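Local coordinates for protein putative phosphatase (Bacteroides thetaiotaomicron, PDB 3KYA) that is a putative phosphatase of unproven activity that binds zinc and joins an IPT/TIG domain to what appears to be a six-bladed beta-propeller, at residues Y37-T43 with V62-V67; D119-R123 with C135-D140; Q248-A252 with W311-I315; V353-S359 with G366-N372; A416-T422 with L437-F443. All blocks are in the same frame, centred on the assembly; numbering follows the deposited sequence. Where two conformers were deposited one is given.

Contact 1 of 5, residues Y37-T43 with V62-V67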
# COMPACT_ATOMS: atom_id res chain seq x y z
N TYR A 37 -17.81 -0.53 -26.04
CA TYR A 37 -17.72 -0.39 -27.49
C TYR A 37 -19.04 -0.74 -28.17
O TYR A 37 -19.77 -1.64 -27.72
CB TYR A 37 -16.65 -1.33 -28.07
CG TYR A 37 -15.23 -0.97 -27.75
CD1 TYR A 37 -14.56 -0.02 -28.50
CD2 TYR A 37 -14.53 -1.61 -26.72
CE1 TYR A 37 -13.25 0.31 -28.24
CE2 TYR A 37 -13.20 -1.29 -26.45
CZ TYR A 37 -12.56 -0.32 -27.22
OH TYR A 37 -11.25 0.03 -27.00
N GLY A 38 -19.33 -0.07 -29.27
CA GLY A 38 -20.56 -0.33 -30.00
C GLY A 38 -20.79 0.57 -31.19
O GLY A 38 -19.85 1.01 -31.86
N GLU A 39 -22.06 0.84 -31.47
CA GLU A 39 -22.44 1.67 -32.60
C GLU A 39 -23.65 2.51 -32.29
O GLU A 39 -24.52 2.09 -31.53
CB GLU A 39 -22.82 0.78 -33.79
CG GLU A 39 -21.71 -0.10 -34.30
CD GLU A 39 -22.18 -0.99 -35.44
OE1 GLU A 39 -23.12 -1.79 -35.23
OE2 GLU A 39 -21.59 -0.89 -36.54
N ASN A 40 -23.68 3.69 -32.90
CA ASN A 40 -24.82 4.59 -32.88
C ASN A 40 -25.05 5.24 -31.51
O ASN A 40 -26.19 5.42 -31.10
CB ASN A 40 -26.08 3.85 -33.38
CG ASN A 40 -27.15 4.77 -33.90
OD1 ASN A 40 -26.87 5.86 -34.36
ND2 ASN A 40 -28.40 4.30 -33.87
N PHE A 41 -23.96 5.60 -30.83
CA PHE A 41 -24.05 6.24 -29.52
C PHE A 41 -24.13 7.76 -29.61
O PHE A 41 -24.48 8.43 -28.63
CB PHE A 41 -22.84 5.91 -28.64
CG PHE A 41 -22.67 4.45 -28.33
CD1 PHE A 41 -23.75 3.64 -28.01
CD2 PHE A 41 -21.40 3.92 -28.24
CE1 PHE A 41 -23.57 2.30 -27.69
CE2 PHE A 41 -21.21 2.59 -27.90
CZ PHE A 41 -22.31 1.78 -27.63
N GLY A 42 -23.80 8.32 -30.77
CA GLY A 42 -23.79 9.78 -30.90
C GLY A 42 -22.57 10.35 -30.18
O GLY A 42 -21.72 9.61 -29.71
N THR A 43 -22.51 11.68 -30.08
CA THR A 43 -21.35 12.36 -29.48
C THR A 43 -21.67 13.23 -28.24
O THR A 43 -20.82 14.00 -27.79
CB THR A 43 -20.68 13.26 -30.53
OG1 THR A 43 -21.63 14.22 -31.01
CG2 THR A 43 -20.14 12.43 -31.71
N VAL A 62 -18.88 10.25 -24.42
CA VAL A 62 -19.59 9.52 -25.47
C VAL A 62 -19.03 9.93 -26.82
O VAL A 62 -19.04 11.13 -27.14
CB VAL A 62 -21.11 9.86 -25.46
CG1 VAL A 62 -21.86 9.14 -26.58
CG2 VAL A 62 -21.72 9.54 -24.10
N LYS A 63 -18.54 8.97 -27.60
CA LYS A 63 -17.92 9.29 -28.90
C LYS A 63 -18.27 8.34 -30.06
O LYS A 63 -17.39 7.75 -30.68
CB LYS A 63 -16.40 9.38 -28.75
CG LYS A 63 -15.92 10.61 -27.98
CD LYS A 63 -16.29 11.92 -28.71
CE LYS A 63 -15.77 13.18 -27.99
NZ LYS A 63 -16.46 13.45 -26.70
N SER A 64 -19.57 8.19 -30.33
CA SER A 64 -20.05 7.45 -31.50
C SER A 64 -19.96 5.93 -31.41
O SER A 64 -20.98 5.23 -31.43
CB SER A 64 -19.30 7.95 -32.74
OG SER A 64 -19.25 9.37 -32.75
N THR A 65 -18.73 5.41 -31.33
CA THR A 65 -18.52 3.97 -31.19
C THR A 65 -18.03 3.52 -29.83
O THR A 65 -17.74 2.34 -29.64
CB THR A 65 -17.53 3.49 -32.27
OG1 THR A 65 -16.31 4.22 -32.16
CG2 THR A 65 -18.13 3.68 -33.62
N TYR A 66 -17.94 4.44 -28.86
CA TYR A 66 -17.59 4.04 -27.50
C TYR A 66 -18.17 4.99 -26.46
O TYR A 66 -18.44 6.15 -26.75
CB TYR A 66 -16.07 3.91 -27.30
CG TYR A 66 -15.26 5.19 -27.42
CD1 TYR A 66 -15.06 6.01 -26.31
CD2 TYR A 66 -14.63 5.54 -28.62
CE1 TYR A 66 -14.32 7.18 -26.40
CE2 TYR A 66 -13.85 6.72 -28.71
CZ TYR A 66 -13.71 7.53 -27.57
OH TYR A 66 -12.97 8.69 -27.61
N VAL A 67 -18.42 4.45 -25.28
CA VAL A 67 -18.89 5.21 -24.14
C VAL A 67 -18.08 4.83 -22.92
O VAL A 67 -17.85 3.64 -22.68
CB VAL A 67 -20.39 4.95 -23.83
CG1 VAL A 67 -20.83 5.71 -22.56
CG2 VAL A 67 -21.26 5.34 -25.01
O HOH W 1 -18.46 14.92 -27.98
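Tyr-37 and Tyr-66 form an antiparallel non-hydrogen-bonded pair, CA to CA 4.4 Å, where strand 33-39 meets strand 66-70; past Glu-39, segment 37-43 curls round the turn at Lys-63 to Thr-65. Gly-38 N gives a hydrogen bond of 2.9 Å to Thr-65 O, arriving well above that carbonyl's plane. Phe-41 N, by contrast, sits in the plane of the Ser-64 carbonyl, on a lone pair of its O, at 3.1 Å. In return Ser-64 N hydrogen-bonds to Gly-42 O at 2.7 Å. The Phe-41 ring packs beside this turn: with CG anti to its own carbonyl carbon (chi1 -61°), it meets Val-67 CG2 over one face, a CH-pi contact 3.9 Å from the ring centroid. Glu-39 N lies over the opposite face, and Tyr-66 N is at the edge, in the ring plane. Phe-41 CB rests 4.0 Å from Val-62 CG1. Gly-38 is part of the fit, since a CB there would clash with Phe-41 CZ. An alanine in place of Phe-41 takes the ring from Val-67 CG2 and would probably open a gap beside the turn. Elsewhere in this IPT/TIG domain, Tyr-37 lies beside Asp-22, seen to bind zinc, and packs on Asp-340 of the second subunit. Backbone hydrogen bonds thus fix the path of the two segments, while the aromatic ring fills the buried side between them.

Contact 2 of 5, residues D119-R123 with C135-D140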
# COMPACT_ATOMS: atom_id res chain seq x y z
N ASP A 119 -33.85 12.02 21.63
CA ASP A 119 -34.58 11.73 22.88
C ASP A 119 -35.17 10.32 22.96
O ASP A 119 -36.01 10.07 23.82
CB ASP A 119 -35.67 12.81 23.13
CG ASP A 119 -36.81 12.78 22.11
OD1 ASP A 119 -36.95 11.80 21.35
OD2 ASP A 119 -37.59 13.76 22.09
N GLN A 120 -34.71 9.42 22.10
CA GLN A 120 -35.18 8.03 22.09
C GLN A 120 -34.81 7.25 23.36
O GLN A 120 -35.48 6.27 23.69
CB GLN A 120 -34.68 7.26 20.85
CG GLN A 120 -33.17 7.09 20.73
CD GLN A 120 -32.44 8.40 20.56
OE1 GLN A 120 -32.94 9.31 19.90
NE2 GLN A 120 -31.25 8.51 21.14
N GLY A 121 -33.73 7.66 24.03
CA GLY A 121 -33.30 7.02 25.28
C GLY A 121 -32.82 5.59 25.09
O GLY A 121 -32.20 5.25 24.08
N TRP A 122 -33.11 4.75 26.09
CA TRP A 122 -32.74 3.33 26.09
C TRP A 122 -34.00 2.47 26.16
O TRP A 122 -34.93 2.76 26.92
CB TRP A 122 -31.84 3.00 27.29
CG TRP A 122 -30.47 3.65 27.24
CD1 TRP A 122 -30.20 4.99 27.22
CD2 TRP A 122 -29.20 2.99 27.26
NE1 TRP A 122 -28.84 5.20 27.19
CE2 TRP A 122 -28.21 3.99 27.21
CE3 TRP A 122 -28.80 1.65 27.29
CZ2 TRP A 122 -26.85 3.70 27.21
CZ3 TRP A 122 -27.45 1.36 27.29
CH2 TRP A 122 -26.49 2.38 27.24
N ARG A 123 -34.00 1.42 25.35
CA ARG A 123 -35.11 0.50 25.29
C ARG A 123 -34.62 -0.84 24.77
O ARG A 123 -33.95 -0.90 23.72
CB ARG A 123 -36.20 1.07 24.37
CG ARG A 123 -37.48 0.19 24.27
CD ARG A 123 -38.46 0.70 23.20
NE ARG A 123 -38.77 2.10 23.43
CZ ARG A 123 -39.63 2.55 24.36
NH1 ARG A 123 -40.29 1.71 25.15
NH2 ARG A 123 -39.82 3.85 24.50
N CYS A 135 -35.34 -1.38 19.48
CA CYS A 135 -34.37 -1.10 20.53
C CYS A 135 -33.47 0.11 20.25
O CYS A 135 -33.25 0.51 19.10
CB CYS A 135 -33.52 -2.35 20.81
SG CYS A 135 -32.32 -2.75 19.49
N CYS A 136 -32.98 0.68 21.33
CA CYS A 136 -32.11 1.85 21.29
C CYS A 136 -31.37 2.00 22.62
O CYS A 136 -31.70 1.34 23.60
CB CYS A 136 -32.92 3.11 20.96
SG CYS A 136 -34.35 3.43 22.07
N GLY A 137 -30.35 2.85 22.63
CA GLY A 137 -29.55 3.12 23.82
C GLY A 137 -28.14 3.41 23.33
O GLY A 137 -27.92 4.45 22.70
N PHE A 138 -27.22 2.51 23.65
CA PHE A 138 -25.83 2.51 23.15
C PHE A 138 -25.05 3.83 23.22
O PHE A 138 -24.12 4.02 22.44
CB PHE A 138 -25.85 2.10 21.66
CG PHE A 138 -26.59 0.81 21.38
CD1 PHE A 138 -26.03 -0.40 21.74
CD2 PHE A 138 -27.83 0.82 20.75
CE1 PHE A 138 -26.69 -1.59 21.49
CE2 PHE A 138 -28.51 -0.38 20.49
CZ PHE A 138 -27.94 -1.58 20.86
N SER A 139 -25.36 4.68 24.20
CA SER A 139 -24.83 6.06 24.21
C SER A 139 -23.56 6.32 25.01
O SER A 139 -22.88 7.33 24.79
CB SER A 139 -25.94 7.02 24.64
OG SER A 139 -26.41 6.74 25.94
N ASP A 140 -23.23 5.42 25.93
CA ASP A 140 -21.99 5.55 26.70
C ASP A 140 -20.87 4.84 25.95
O ASP A 140 -21.13 3.98 25.12
CB ASP A 140 -22.17 4.95 28.07
CG ASP A 140 -23.25 5.66 28.86
OD1 ASP A 140 -23.16 6.90 29.03
OD2 ASP A 140 -24.18 4.97 29.31
O HOH W 2 -29.93 6.41 22.92
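The indole of Trp-122 lies flat against the backbone of Gly-137 and Phe-138: Gly-137 CA sits over one face, 3.6 Å from the centroid of the five-membered ring in a CH-pi contact, and Phe-138 N covers the six-membered part of the same face. At the edge, near the ring plane, Ser-139 OG takes a weak, bent hydrogen bond from Trp-122 NE1 (3.1 Å, 129° at the hydrogen). Asp-140 OD2 approaches obliquely, 3.6 Å from Trp-122 CZ2. Beyond the two segments, the indole stacks on His-161, seen to bind zinc, and meets the Tyr-158 ring edge-to-face. With CG anti to its own carbonyl carbon (chi1 -67°), Trp-122 is swung over Gly-137, where a CB would run into Trp-122 CE3 and, at these backbone angles, be jammed against the preceding carbonyl O, which calls for glycine. Arg-123 and Cys-136 make a single antiparallel bridge, with Arg-123 N to Cys-136 O at 2.9 Å and Cys-136 N to Arg-123 O at 3.0 Å; of the two donors, Cys-136 N is the one on a lone pair in the carbonyl plane. A water ties Gln-120 NE2, Gly-121 O and Gly-137 O together. The loops lead from strand 105-110 through 125-126 into strand 141-147, between neighbouring blades of the propeller. Trp-122 is thus held mainly by its flat surface, with one weak bond at its edge, against a zinc-binding histidine.

Contact 3 of 5, residues Q248-A252 with W311-I315. With EDO (1,2-ethanediol), chain B.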
# COMPACT_ATOMS: atom_id res chain seq x y z
N GLN A 248 -8.47 2.02 39.65
CA GLN A 248 -8.35 2.63 38.32
C GLN A 248 -7.98 1.68 37.19
O GLN A 248 -7.12 1.99 36.34
CB GLN A 248 -7.33 3.77 38.41
CG GLN A 248 -7.72 4.83 39.43
CD GLN A 248 -6.69 5.93 39.53
OE1 GLN A 248 -5.53 5.68 39.81
NE2 GLN A 248 -7.13 7.15 39.31
N CYS A 249 -8.61 0.51 37.16
CA CYS A 249 -8.37 -0.45 36.09
C CYS A 249 -9.11 0.00 34.82
O CYS A 249 -10.23 0.49 34.90
CB CYS A 249 -8.84 -1.83 36.52
SG CYS A 249 -8.46 -3.13 35.35
N ASN A 250 -8.47 -0.15 33.66
CA ASN A 250 -9.08 0.23 32.38
C ASN A 250 -9.36 -0.98 31.49
O ASN A 250 -9.87 -0.83 30.39
CB ASN A 250 -8.18 1.21 31.61
CG ASN A 250 -7.65 2.35 32.48
OD1 ASN A 250 -6.45 2.63 32.47
ND2 ASN A 250 -8.53 2.99 33.26
N GLY A 251 -8.99 -2.18 31.93
CA GLY A 251 -9.22 -3.39 31.14
C GLY A 251 -8.45 -4.59 31.64
O GLY A 251 -7.44 -4.44 32.36
N ALA A 252 -8.94 -5.77 31.27
CA ALA A 252 -8.32 -7.05 31.61
C ALA A 252 -8.40 -7.98 30.39
O ALA A 252 -9.45 -8.06 29.75
CB ALA A 252 -8.99 -7.68 32.83
N TRP A 311 -1.95 6.88 32.88
CA TRP A 311 -1.88 6.31 31.54
C TRP A 311 -3.06 5.35 31.39
O TRP A 311 -3.11 4.31 32.05
CB TRP A 311 -0.55 5.58 31.37
CG TRP A 311 0.23 6.04 30.15
CD1 TRP A 311 0.57 5.31 29.04
CD2 TRP A 311 0.75 7.36 29.93
NE1 TRP A 311 1.28 6.10 28.16
CE2 TRP A 311 1.39 7.36 28.67
CE3 TRP A 311 0.72 8.55 30.67
CZ2 TRP A 311 2.01 8.50 28.15
CZ3 TRP A 311 1.34 9.68 30.15
CH2 TRP A 311 1.97 9.65 28.91
N GLU A 312 -4.02 5.72 30.55
CA GLU A 312 -5.23 4.93 30.34
C GLU A 312 -5.05 4.01 29.15
O GLU A 312 -4.90 4.50 28.02
CB GLU A 312 -6.42 5.85 30.10
CG GLU A 312 -7.76 5.12 30.06
CD GLU A 312 -8.92 6.00 29.67
OE1 GLU A 312 -8.72 7.20 29.39
OE2 GLU A 312 -10.05 5.49 29.66
N PHE A 313 -5.09 2.70 29.35
CA PHE A 313 -4.84 1.78 28.23
C PHE A 313 -5.42 0.39 28.37
O PHE A 313 -5.69 -0.08 29.47
CB PHE A 313 -3.32 1.65 27.96
CG PHE A 313 -2.55 0.95 29.05
CD1 PHE A 313 -2.04 1.66 30.13
CD2 PHE A 313 -2.29 -0.42 28.97
CE1 PHE A 313 -1.31 1.02 31.13
CE2 PHE A 313 -1.56 -1.07 29.98
CZ PHE A 313 -1.07 -0.35 31.06
N GLN A 314 -5.58 -0.26 27.21
CA GLN A 314 -6.02 -1.64 27.12
C GLN A 314 -4.98 -2.48 26.38
O GLN A 314 -4.11 -1.94 25.67
CB GLN A 314 -7.40 -1.75 26.46
CG GLN A 314 -8.46 -1.09 27.30
CD GLN A 314 -9.86 -1.39 26.84
OE1 GLN A 314 -10.15 -1.48 25.64
NE2 GLN A 314 -10.76 -1.56 27.81
N ILE A 315 -5.06 -3.79 26.59
CA ILE A 315 -4.10 -4.76 26.06
C ILE A 315 -4.78 -5.66 25.03
O ILE A 315 -5.80 -6.30 25.32
CB ILE A 315 -3.55 -5.63 27.21
CG1 ILE A 315 -2.95 -4.74 28.32
CG2 ILE A 315 -2.51 -6.63 26.71
CD1 ILE A 315 -2.59 -5.52 29.60
C1 EDO B . -9.31 6.79 34.05
O1 EDO B . -10.59 6.26 33.67
C2 EDO B . -9.00 6.44 35.51
O2 EDO B . -8.60 5.08 35.63
O HOH W 3 -5.80 -2.75 30.45
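Asn-250 and Glu-312 cross at about a right angle, Asn-250 CG lying 3.7 Å from Glu-312 CG, with the amide and carboxylate planes 58° apart. They pass without pairing their polar ends. Asn-250 OD1 instead turns to the backbone of segment 311-315, where it takes a weak hydrogen bond of 3.4 Å from Phe-313 N, while ND2 donates to O2 of a 1,2-ethanediol, probably taken up from the crystallisation liquor, at 3.2 Å. The Glu-312 carboxylate goes on to a salt bridge with Arg-189. Gln-314 reaches back the other way: its chain runs extended beyond CG (chi2 -169°) and sets NE2 2.8 Å from Asn-250 O. That hydrogen bond is nearly straight, 163° at the hydrogen, and lies in the plane of both the carbonyl and the Gln-314 amide. Gly-251 permits the approach, as a CB on it would come tight against Gln-314 NE2. At the other end of the amide, Gln-314 OE1 accepts from Arg-143. These residues join the loop entering strand 252-254 to strand 313-317, the first strands of two successive propeller blades. Asn-250 therefore grips the neighbouring blade with both its carbonyls, O accepting strongly and OD1 weakly from segment 311-315, while ND2 has its partners elsewhere.

Contact 4 of 5, residues V353-S359 with G366-N372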
# COMPACT_ATOMS: atom_id res chain seq x y z
N VAL A 353 3.14 2.74 17.11
CA VAL A 353 2.48 3.63 16.14
C VAL A 353 1.76 4.77 16.85
O VAL A 353 1.25 4.59 17.95
CB VAL A 353 1.48 2.89 15.22
CG1 VAL A 353 2.21 1.93 14.27
CG2 VAL A 353 0.41 2.17 16.05
N GLY A 354 1.73 5.93 16.20
CA GLY A 354 1.10 7.11 16.78
C GLY A 354 2.12 7.98 17.49
O GLY A 354 3.24 7.54 17.78
N GLY A 355 1.72 9.22 17.78
CA GLY A 355 2.56 10.19 18.47
C GLY A 355 2.26 10.32 19.95
O GLY A 355 1.16 10.68 20.34
N TYR A 356 3.26 10.00 20.76
CA TYR A 356 3.25 10.15 22.21
C TYR A 356 2.67 11.51 22.64
O TYR A 356 3.30 12.54 22.42
CB TYR A 356 4.71 10.00 22.70
CG TYR A 356 4.99 10.30 24.16
CD1 TYR A 356 4.81 9.33 25.14
CD2 TYR A 356 5.52 11.53 24.55
CE1 TYR A 356 5.09 9.60 26.48
CE2 TYR A 356 5.80 11.81 25.88
CZ TYR A 356 5.59 10.84 26.84
OH TYR A 356 5.86 11.10 28.16
N LYS A 357 1.48 11.50 23.23
CA LYS A 357 0.80 12.72 23.71
C LYS A 357 0.52 13.75 22.61
O LYS A 357 0.42 14.95 22.89
CB LYS A 357 1.60 13.39 24.85
CG LYS A 357 2.00 12.46 25.98
CD LYS A 357 2.63 13.17 27.17
CE LYS A 357 1.62 14.05 27.90
NZ LYS A 357 2.12 14.57 29.21
N GLN A 358 0.37 13.29 21.37
CA GLN A 358 0.12 14.17 20.24
C GLN A 358 -1.07 13.67 19.42
O GLN A 358 -0.90 12.85 18.52
CB GLN A 358 1.37 14.26 19.36
CG GLN A 358 2.61 14.73 20.13
CD GLN A 358 3.93 14.36 19.44
OE1 GLN A 358 4.16 14.70 18.27
NE2 GLN A 358 4.82 13.70 20.20
N SER A 359 -2.26 14.17 19.73
CA SER A 359 -3.46 13.80 18.98
C SER A 359 -3.44 14.35 17.56
O SER A 359 -2.84 15.39 17.29
CB SER A 359 -4.72 14.31 19.69
OG SER A 359 -4.75 15.73 19.75
N GLY A 366 4.76 4.05 11.63
CA GLY A 366 5.23 4.14 13.01
C GLY A 366 4.79 5.36 13.80
O GLY A 366 3.61 5.73 13.79
N THR A 367 5.75 6.00 14.47
CA THR A 367 5.49 7.17 15.32
C THR A 367 5.22 8.48 14.56
O THR A 367 5.08 9.54 15.18
CB THR A 367 6.59 7.33 16.40
OG1 THR A 367 7.86 7.46 15.75
CG2 THR A 367 6.59 6.10 17.32
N GLU A 368 5.18 8.41 13.23
CA GLU A 368 4.81 9.56 12.40
C GLU A 368 3.29 9.56 12.15
O GLU A 368 2.73 10.56 11.72
CB GLU A 368 5.56 9.55 11.07
CG GLU A 368 7.08 9.72 11.20
CD GLU A 368 7.47 11.05 11.83
OE1 GLU A 368 6.70 12.03 11.70
OE2 GLU A 368 8.56 11.12 12.43
N ALA A 369 2.63 8.43 12.42
CA ALA A 369 1.18 8.33 12.27
C ALA A 369 0.56 9.14 13.42
O ALA A 369 1.19 9.36 14.47
CB ALA A 369 0.70 6.86 12.30
N ARG A 370 -0.67 9.60 13.20
CA ARG A 370 -1.40 10.32 14.21
C ARG A 370 -2.81 9.74 14.34
O ARG A 370 -3.43 9.39 13.34
CB ARG A 370 -1.45 11.81 13.88
CG ARG A 370 -0.08 12.49 13.93
CD ARG A 370 0.42 12.63 15.36
NE ARG A 370 1.74 13.28 15.44
CZ ARG A 370 2.92 12.66 15.39
NH1 ARG A 370 3.00 11.34 15.25
NH2 ARG A 370 4.03 13.36 15.47
N MSE A 371 -3.28 9.65 15.58
CA MSE A 371 -4.61 9.14 15.91
C MSE A 371 -5.16 9.98 17.07
O MSE A 371 -4.47 10.85 17.61
CB MSE A 371 -4.53 7.66 16.23
CG MSE A 371 -3.54 7.33 17.35
SE MSE A 371 -3.12 5.43 17.53
CE MSE A 371 -2.13 5.07 15.91
N ASN A 372 -6.40 9.73 17.47
CA ASN A 372 -7.02 10.55 18.49
C ASN A 372 -8.03 9.72 19.30
O ASN A 372 -9.15 9.50 18.86
CB ASN A 372 -7.67 11.76 17.83
CG ASN A 372 -8.06 12.84 18.81
OD1 ASN A 372 -8.10 12.60 20.02
ND2 ASN A 372 -8.35 14.03 18.30
O HOH W 4 -1.13 10.19 17.60
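In the connection that leaves strand 345-352 of one blade and enters strand 374-381 of the next, Gly-354 N hydrogen-bonds to Gly-366 O at 3.1 Å. Ala-369 N bonds the same oxygen from the opposite face of its carbonyl plane, so two donors hold that peptide. Arg-370 folds back over this junction, its chain bent at chi2 (-71°). NH1 donates to Thr-367 O and to Ala-369 O, both at 2.8 Å and both in the guanidinium plane. Over one face of the group lies Gly-355 CA, 3.4 Å from Arg-370 NH1, where any CB would clash. Gln-358 comes across obliquely with its amide turned 77° from the guanidinium; its OE1 is 3.1 Å from Arg-370 NH2, at too poor an angle for a hydrogen bond. The glycine-rich run followed by this arginine resembles the inter-blade loops of NHL-type beta-propellers, in keeping with the six antiparallel sheets of four or five strands that follow the IPT/TIG domain. A lysine in place of Arg-370 is likely to leave Thr-367 O or Ala-369 O without its donor and Gly-355 without the flat group packed on it. Gly-355 to Gln-358 is a type II turn, braced by a hydrogen bond from Gln-358 NE2 to Tyr-356 O. A water accepts from Gly-355 N and Met-371 N, both at 3.0 Å, and so joins the turn to segment 366-372. On the inner side the selenomethionine Met-371 bends at its last torsion to bring CE 3.9 Å from Val-353 CG2, and their side chains cross at about a right angle beside Phe-395 and Val-406.

Contact 5 of 5, residues A416-T422 with L437-F443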
# COMPACT_ATOMS: atom_id res chain seq x y z
N ALA A 416 -12.15 2.26 7.04
CA ALA A 416 -13.57 2.56 6.86
C ALA A 416 -13.94 3.83 7.61
O ALA A 416 -13.50 4.06 8.75
CB ALA A 416 -14.42 1.37 7.35
N GLY A 417 -14.77 4.65 6.96
CA GLY A 417 -15.25 5.89 7.54
C GLY A 417 -14.71 7.12 6.82
O GLY A 417 -13.91 7.00 5.88
N ARG A 418 -15.21 8.27 7.24
CA ARG A 418 -14.83 9.58 6.69
C ARG A 418 -15.09 9.65 5.18
O ARG A 418 -14.29 10.23 4.42
CB ARG A 418 -13.36 9.88 7.03
CG ARG A 418 -13.06 9.84 8.54
CD ARG A 418 -11.56 10.02 8.82
NE ARG A 418 -11.09 11.38 8.56
CZ ARG A 418 -11.02 12.36 9.46
NH1 ARG A 418 -11.39 12.17 10.73
NH2 ARG A 418 -10.57 13.56 9.11
N GLY A 419 -16.23 9.08 4.76
CA GLY A 419 -16.65 9.05 3.36
C GLY A 419 -16.37 10.35 2.61
O GLY A 419 -16.88 11.42 2.98
N ALA A 420 -15.58 10.23 1.55
CA ALA A 420 -15.17 11.40 0.76
C ALA A 420 -16.34 12.22 0.23
O ALA A 420 -16.39 13.44 0.43
CB ALA A 420 -14.28 10.96 -0.39
N SER A 421 -17.29 11.56 -0.43
CA SER A 421 -18.43 12.25 -1.04
C SER A 421 -19.40 12.82 -0.03
O SER A 421 -19.97 13.91 -0.23
CB SER A 421 -19.19 11.29 -1.96
OG SER A 421 -18.34 10.71 -2.92
N THR A 422 -19.62 12.10 1.07
CA THR A 422 -20.58 12.56 2.05
C THR A 422 -20.02 13.70 2.91
O THR A 422 -20.74 14.61 3.26
CB THR A 422 -21.09 11.39 2.89
OG1 THR A 422 -19.98 10.58 3.26
CG2 THR A 422 -22.09 10.57 2.05
N LEU A 437 -16.87 1.84 1.91
CA LEU A 437 -15.97 2.08 3.05
C LEU A 437 -15.30 3.47 3.13
O LEU A 437 -15.24 4.05 4.23
CB LEU A 437 -14.87 1.01 3.13
CG LEU A 437 -15.26 -0.47 3.27
CD1 LEU A 437 -14.06 -1.30 3.68
CD2 LEU A 437 -16.39 -0.70 4.29
N ARG A 438 -14.80 4.00 2.00
CA ARG A 438 -14.10 5.30 2.05
C ARG A 438 -14.71 6.39 1.17
O ARG A 438 -14.35 7.56 1.31
CB ARG A 438 -12.61 5.10 1.74
CG ARG A 438 -11.89 4.18 2.73
CD ARG A 438 -11.58 4.82 4.09
NE ARG A 438 -10.46 5.75 3.99
CZ ARG A 438 -10.56 7.07 4.08
NH1 ARG A 438 -11.72 7.65 4.32
NH2 ARG A 438 -9.47 7.81 3.95
N GLU A 439 -15.65 6.05 0.29
CA GLU A 439 -16.32 7.06 -0.53
C GLU A 439 -17.62 7.59 0.05
O GLU A 439 -18.00 8.72 -0.26
CB GLU A 439 -16.62 6.52 -1.94
CG GLU A 439 -15.40 6.34 -2.79
CD GLU A 439 -14.55 7.62 -2.87
OE1 GLU A 439 -15.08 8.71 -3.10
OE2 GLU A 439 -13.34 7.50 -2.67
N VAL A 440 -18.30 6.80 0.87
CA VAL A 440 -19.61 7.18 1.39
C VAL A 440 -19.79 7.01 2.91
O VAL A 440 -20.26 7.93 3.58
CB VAL A 440 -20.74 6.37 0.65
CG1 VAL A 440 -22.11 6.70 1.24
CG2 VAL A 440 -20.72 6.63 -0.89
N ALA A 441 -19.46 5.82 3.42
CA ALA A 441 -19.69 5.49 4.84
C ALA A 441 -19.06 6.46 5.85
O ALA A 441 -17.92 6.93 5.67
CB ALA A 441 -19.21 4.06 5.13
N ARG A 442 -19.82 6.75 6.91
CA ARG A 442 -19.34 7.59 8.02
C ARG A 442 -19.83 7.06 9.35
O ARG A 442 -20.85 6.39 9.41
CB ARG A 442 -19.80 9.04 7.87
CG ARG A 442 -19.13 9.75 6.71
CD ARG A 442 -19.43 11.23 6.69
NE ARG A 442 -20.83 11.54 6.46
CZ ARG A 442 -21.32 12.78 6.36
NH1 ARG A 442 -20.52 13.82 6.53
NH2 ARG A 442 -22.61 12.98 6.12
N PHE A 443 -19.07 7.39 10.39
CA PHE A 443 -19.39 7.05 11.77
C PHE A 443 -19.34 8.33 12.59
O PHE A 443 -18.92 9.39 12.08
CB PHE A 443 -18.35 6.09 12.37
CG PHE A 443 -18.17 4.77 11.63
CD1 PHE A 443 -18.94 3.66 11.95
CD2 PHE A 443 -17.16 4.62 10.68
CE1 PHE A 443 -18.76 2.44 11.28
CE2 PHE A 443 -16.96 3.41 10.04
CZ PHE A 443 -17.77 2.32 10.33
O HOH W 5 -16.79 8.91 9.61
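Arg-442 slides past Thr-422 in the opposite direction, and its chain can be traced atom by atom. From CB it leaves with CG anti to its own carbonyl carbon (chi1 -69°), which puts CG 3.6 Å from Gly-419 N. CD then passes 3.5 Å from Thr-422 OG1. NE is close to that hydroxyl too, but the angle is poor, and it pairs instead with Asp-433 in a salt bridge. At the tip the guanidinium lays one face on Thr-422 CB, and NH1 goes on to Asp-426 in a second salt bridge. Thr-422 OG1 is occupied elsewhere, donating to Val-440 O at 2.7 Å. The two backbones are joined as well: Gly-419 N hydrogen-bonds to Ala-441 O at 2.9 Å, while Ala-420 N and Ser-421 N go to the carbonyls of Arg-438 and Glu-439. At the far end Gly-417 N points almost straight at Leu-437 O, 2.8 Å away, and Gly-417 O receives Arg-438 NH1 at the same distance. A CB on Gly-419 would clash with Val-440 O. Glycines in segment 416-422 and a buried arginine just before the next blade's first strand are consistent with an NHL-type loop, here leading into the blade that strand 105-110 completes.

Contact 1 stands apart in the IPT/TIG domain, its centre 34 Å or more from those of the others, and pairs two strands of a sheet with Phe-41 packed beside them. The other four belong to the propeller. Contacts 1, 2, 4 and 5 are all partly buried. Contacts 2, 4 and 5 are loops between blades: an indole on backbone marks contact 2, while contacts 4 and 5 are rich in glycine, with arginines over or alongside the chain. Contact 3 is the buried one, smaller and held by amides. It touches contact 4, where Trp-311 CZ2 packs 3.7 Å from Tyr-356 CE1, and both involve the blade of strands 313-317 to 345-352. Contacts 4 and 5 likewise sit at the two ends of blade 374-415.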